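PDB 2G3A: acetyltransferase Atu2258 from Agrobacterium tumefaciens str. C58, which transfers an acetyl group from acetyl-coenzyme A to acceptor substrates, preferring glucosamine 6-phosphate or dopamine. Local coordinates for residues I56-V68 with L80-I92. Numbering follows the deposited sequence.
Sequences IRNDDNSVTGGLV and LLFVPEAMRGQGI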
loop_
_atom_site.group_PDB
_atom_site.type_symbol
_atom_site.label_atom_id
_atom_site.label_comp_id
_atom_site.label_asym_id
_atom_site.label_seq_id
_atom_site.Cartn_x
_atom_site.Cartn_y
_atom_site.Cartn_z
ATOM N N ILE A 56 -11.235 18.353 -0.251
ATOM C CA ILE A 56 -11.274 19.761 0.075
ATOM C C ILE A 56 -11.567 20.473 -1.241
ATOM O O ILE A 56 -10.779 20.374 -2.178
ATOM C CB ILE A 56 -9.923 20.232 0.640
ATOM C CG1 ILE A 56 -9.578 19.441 1.922
ATOM C CG2 ILE A 56 -9.959 21.745 0.870
ATOM C CD1 ILE A 56 -8.207 19.773 2.535
ATOM N N ARG A 57 -12.697 21.174 -1.298
ATOM C CA ARG A 57 -13.180 21.798 -2.530
ATOM C C ARG A 57 -13.408 23.309 -2.399
ATOM O O ARG A 57 -14.006 23.777 -1.433
ATOM C CB ARG A 57 -14.456 21.099 -3.010
ATOM C CG ARG A 57 -14.234 19.663 -3.450
ATOM C CD ARG A 57 -15.559 18.957 -3.633
ATOM N NE ARG A 57 -15.410 17.575 -4.094
ATOM C CZ ARG A 57 -15.302 17.205 -5.372
ATOM N NH1 ARG A 57 -15.284 18.114 -6.336
ATOM N NH2 ARG A 57 -15.188 15.917 -5.682
ATOM N N ASN A 58 -12.920 24.061 -3.378
ATOM C CA ASN A 58 -13.088 25.516 -3.390
ATOM C C ASN A 58 -14.496 25.954 -3.825
ATOM O O ASN A 58 -15.396 25.121 -3.988
ATOM C CB ASN A 58 -12.006 26.183 -4.255
ATOM C CG ASN A 58 -12.044 25.736 -5.723
ATOM O OD1 ASN A 58 -11.014 25.707 -6.394
ATOM N ND2 ASN A 58 -13.226 25.393 -6.218
ATOM N N ASP A 59 -14.672 27.259 -4.020
ATOM C CA ASP A 59 -15.966 27.826 -4.420
ATOM C C ASP A 59 -16.525 27.317 -5.753
ATOM O O ASP A 59 -17.740 27.340 -5.954
ATOM C CB ASP A 59 -15.918 29.363 -4.415
ATOM C CG ASP A 59 -16.276 29.961 -3.054
ATOM O OD1 ASP A 59 -15.948 31.147 -2.830
ATOM O OD2 ASP A 59 -16.884 29.260 -2.211
ATOM N N ASP A 60 -15.658 26.886 -6.667
ATOM C CA ASP A 60 -16.132 26.288 -7.920
ATOM C C ASP A 60 -16.060 24.754 -7.963
ATOM O O ASP A 60 -15.993 24.158 -9.039
ATOM C CB ASP A 60 -15.492 26.937 -9.163
ATOM C CG ASP A 60 -13.983 27.038 -9.076
ATOM O OD1 ASP A 60 -13.324 26.025 -8.763
ATOM O OD2 ASP A 60 -13.455 28.140 -9.347
ATOM N N ASN A 61 -16.083 24.137 -6.780
ATOM C CA ASN A 61 -16.161 22.676 -6.619
ATOM C C ASN A 61 -14.886 21.888 -7.012
ATOM O O ASN A 61 -14.900 20.653 -7.063
ATOM C CB ASN A 61 -17.421 22.124 -7.318
ATOM C CG ASN A 61 -17.813 20.745 -6.824
ATOM O OD1 ASN A 61 -18.053 20.542 -5.630
ATOM N ND2 ASN A 61 -17.875 19.786 -7.742
ATOM N N SER A 62 -13.786 22.597 -7.271
ATOM C CA SER A 62 -12.506 21.943 -7.579
ATOM C C SER A 62 -11.862 21.336 -6.335
ATOM O O SER A 62 -11.830 21.968 -5.287
ATOM C CB SER A 62 -11.526 22.924 -8.226
ATOM O OG SER A 62 -11.770 23.037 -9.617
ATOM N N VAL A 63 -11.342 20.116 -6.479
ATOM C CA VAL A 63 -10.578 19.440 -5.431
ATOM C C VAL A 63 -9.176 20.045 -5.364
ATOM O O VAL A 63 -8.436 20.047 -6.358
ATOM C CB VAL A 63 -10.489 17.907 -5.694
ATOM C CG1 VAL A 63 -9.689 17.185 -4.593
ATOM C CG2 VAL A 63 -11.880 17.305 -5.836
ATOM N N THR A 64 -8.832 20.569 -4.190
ATOM C CA THR A 64 -7.521 21.182 -3.946
ATOM C C THR A 64 -6.637 20.291 -3.052
ATOM O O THR A 64 -5.430 20.512 -2.917
ATOM C CB THR A 64 -7.673 22.562 -3.273
ATOM O OG1 THR A 64 -8.382 22.414 -2.037
ATOM C CG2 THR A 64 -8.428 23.546 -4.179
ATOM N N GLY A 65 -7.242 19.277 -2.447
ATOM C CA GLY A 65 -6.524 18.420 -1.506
ATOM C C GLY A 65 -7.492 17.461 -0.831
ATOM O O GLY A 65 -8.639 17.316 -1.270
ATOM N N GLY A 66 -7.034 16.818 0.237
ATOM C CA GLY A 66 -7.882 15.904 0.993
ATOM C C GLY A 66 -7.210 14.615 1.413
ATOM O O GLY A 66 -5.992 14.539 1.494
ATOM N N LEU A 67 -8.038 13.600 1.655
ATOM C CA LEU A 67 -7.607 12.320 2.158
ATOM C C LEU A 67 -8.242 11.220 1.308
ATOM O O LEU A 67 -9.433 11.291 0.955
ATOM C CB LEU A 67 -7.981 12.192 3.650
ATOM C CG LEU A 67 -7.655 10.913 4.419
ATOM C CD1 LEU A 67 -7.519 11.206 5.918
ATOM C CD2 LEU A 67 -8.666 9.765 4.161
ATOM N N VAL A 68 -7.424 10.233 0.955
ATOM C CA VAL A 68 -7.879 9.040 0.232
ATOM C C VAL A 68 -7.567 7.821 1.083
ATOM O O VAL A 68 -6.422 7.627 1.515
ATOM C CB VAL A 68 -7.195 8.914 -1.155
ATOM C CG1 VAL A 68 -7.649 7.628 -1.893
ATOM C CG2 VAL A 68 -7.497 10.138 -2.015
ATOM N N LEU A 80 -3.584 8.416 1.103
ATOM C CA LEU A 80 -3.029 9.694 0.681
ATOM C C LEU A 80 -3.627 10.790 1.523
ATOM O O LEU A 80 -4.802 10.732 1.855
ATOM C CB LEU A 80 -3.357 9.997 -0.790
ATOM C CG LEU A 80 -3.087 8.985 -1.914
ATOM C CD1 LEU A 80 -3.840 9.419 -3.166
ATOM C CD2 LEU A 80 -1.607 8.868 -2.216
ATOM N N LEU A 81 -2.819 11.801 1.829
ATOM C CA LEU A 81 -3.302 13.003 2.486
ATOM C C LEU A 81 -2.508 14.167 1.969
ATOM O O LEU A 81 -1.275 14.173 2.076
ATOM C CB LEU A 81 -3.139 12.896 4.005
ATOM C CG LEU A 81 -3.911 13.864 4.909
ATOM C CD1 LEU A 81 -4.027 13.298 6.314
ATOM C CD2 LEU A 81 -3.293 15.277 4.954
ATOM N N PHE A 82 -3.212 15.152 1.400
ATOM C CA PHE A 82 -2.573 16.360 0.909
ATOM C C PHE A 82 -3.301 17.623 1.373
ATOM O O PHE A 82 -4.515 17.779 1.186
ATOM C CB PHE A 82 -2.463 16.340 -0.627
ATOM C CG PHE A 82 -1.816 17.575 -1.200
ATOM C CD1 PHE A 82 -0.426 17.693 -1.241
ATOM C CD2 PHE A 82 -2.589 18.626 -1.682
ATOM C CE1 PHE A 82 0.174 18.820 -1.751
ATOM C CE2 PHE A 82 -1.985 19.786 -2.200
ATOM C CZ PHE A 82 -0.607 19.878 -2.235
ATOM N N VAL A 83 -2.544 18.528 1.976
ATOM C CA VAL A 83 -3.066 19.826 2.364
ATOM C C VAL A 83 -2.478 20.888 1.435
ATOM O O VAL A 83 -1.266 20.962 1.288
ATOM C CB VAL A 83 -2.754 20.130 3.858
ATOM C CG1 VAL A 83 -3.191 21.534 4.224
ATOM C CG2 VAL A 83 -3.440 19.101 4.766
ATOM N N PRO A 84 -3.339 21.701 0.783
ATOM C CA PRO A 84 -2.852 22.771 -0.100
ATOM C C PRO A 84 -1.921 23.751 0.623
ATOM O O PRO A 84 -2.099 24.029 1.808
ATOM C CB PRO A 84 -4.139 23.481 -0.539
ATOM C CG PRO A 84 -5.216 22.489 -0.326
ATOM C CD PRO A 84 -4.811 21.671 0.847
ATOM N N GLU A 85 -0.925 24.265 -0.089
ATOM C CA GLU A 85 0.078 25.139 0.520
ATOM C C GLU A 85 -0.532 26.271 1.364
ATOM O O GLU A 85 -0.072 26.537 2.480
ATOM C CB GLU A 85 1.013 25.708 -0.550
ATOM C CG GLU A 85 2.374 26.145 -0.007
ATOM C CD GLU A 85 3.258 26.765 -1.085
ATOM O OE1 GLU A 85 3.953 26.011 -1.802
ATOM O OE2 GLU A 85 3.250 28.008 -1.213
ATOM N N ALA A 86 -1.582 26.907 0.838
ATOM C CA ALA A 86 -2.229 28.044 1.507
ATOM C C ALA A 86 -2.900 27.679 2.837
ATOM O O ALA A 86 -3.149 28.555 3.675
ATOM C CB ALA A 86 -3.232 28.721 0.569
HETATM N N MSE A 87 -3.180 26.390 3.029
HETATM C CA MSE A 87 -3.899 25.936 4.210
HETATM C C MSE A 87 -3.024 25.204 5.220
HETATM O O MSE A 87 -3.542 24.537 6.114
HETATM C CB MSE A 87 -5.055 25.025 3.804
HETATM C CG MSE A 87 -6.036 25.621 2.821
HETATM SE SE MSE A 87 -7.352 24.249 2.417
HETATM C CE MSE A 87 -8.555 24.456 3.991
ATOM N N ARG A 88 -1.704 25.309 5.096
ATOM C CA ARG A 88 -0.834 24.566 6.017
ATOM C C ARG A 88 -0.583 25.308 7.330
ATOM O O ARG A 88 -0.727 26.533 7.396
ATOM C CB ARG A 88 0.467 24.141 5.337
ATOM C CG ARG A 88 0.248 23.012 4.341
ATOM C CD ARG A 88 1.490 22.706 3.552
ATOM N NE ARG A 88 1.136 22.094 2.278
ATOM C CZ ARG A 88 1.916 22.077 1.204
ATOM N NH1 ARG A 88 3.125 22.637 1.230
ATOM N NH2 ARG A 88 1.475 21.503 0.098
ATOM N N GLY A 89 -0.238 24.548 8.367
ATOM C CA GLY A 89 -0.061 25.084 9.720
ATOM C C GLY A 89 -1.352 25.577 10.354
ATOM O O GLY A 89 -1.352 26.557 11.103
ATOM N N GLN A 90 -2.457 24.897 10.057
ATOM C CA GLN A 90 -3.794 25.366 10.421
ATOM C C GLN A 90 -4.704 24.212 10.871
ATOM O O GLN A 90 -5.929 24.322 10.826
ATOM C CB GLN A 90 -4.416 26.117 9.227
ATOM C CG GLN A 90 -3.831 27.520 9.007
ATOM C CD GLN A 90 -4.049 28.065 7.606
ATOM O OE1 GLN A 90 -5.171 28.094 7.102
ATOM N NE2 GLN A 90 -2.965 28.517 6.974
ATOM N N GLY A 91 -4.095 23.106 11.294
ATOM C CA GLY A 91 -4.835 21.929 11.763
ATOM C C GLY A 91 -5.667 21.210 10.716
ATOM O O GLY A 91 -6.607 20.479 11.056
ATOM N N ILE A 92 -5.329 21.401 9.440
ATOM C CA ILE A 92 -6.116 20.796 8.369
ATOM C C ILE A 92 -5.849 19.297 8.209
ATOM O O ILE A 92 -6.787 18.524 8.020
ATOM C CB ILE A 92 -5.946 21.525 7.004
ATOM C CG1 ILE A 92 -6.395 22.980 7.105
ATOM C CG2 ILE A 92 -6.705 20.763 5.885
ATOM C CD1 ILE A 92 -7.784 23.191 7.693
#
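Gly-66 O accepts a hydrogen bond from Phe-82 N (2.8 Å, 165° at hydrogen), and Leu-81 CA adds a CA-H...O contact at 3.3 Å. Phe-82 O returns the link to Gly-66 N at 2.9 Å, and a second reciprocal pair joins Val-68 to Leu-80. These bonds zip the end of the antiparallel hairpin of strands 63-72 and 75-82. On one face the side chains of Val-68 and Leu-80 run alongside each other in the same direction, with Val-68 CG2 against Leu-80 CD1. On the other, Leu-67 and Leu-81 meet through their CD1 methyls at a slant, and both pack on helix 92-106.

Beyond Gly-66 the ladder stops, and side chains pack against the backbone and against one another. Phe-82 has CG anti to its backbone N (chi1 180°), which brings the ring edge against Thr-64 O, 3.6 Å from CE2. Pro-84 CG presses on the same carbonyl oxygen, Thr-64 O, at 3.3 Å. Thr-64 OG1 turns back to Ile-56 O, above the carbonyl plane, while Thr-64 N also bonds to that oxygen. Ile-56 splits its branches: CG2 reaches Met-87 SE (selenomethionine) at 3.9 Å, and CD1 reaches Ile-92 CG2 at 3.8 Å. The second subunit continues the sheet beside Ile-56 and Arg-57.

Arg-88 grips Val-83 O side-on with NE (2.8 Å) and NH2, its guanidinium lying over Glu-85 CA. This ties the loop back to the strand end. The sequence from Arg-88 to Ala-93 fits the GNAT acetyl-CoA motif, and Leu-81, Phe-82, Val-83 and Gly-89 probably bind CoA. Backbone bonds and apolar packing together thus set the strand end, and the loop leading to helix 92-106, in a place consistent with cofactor binding.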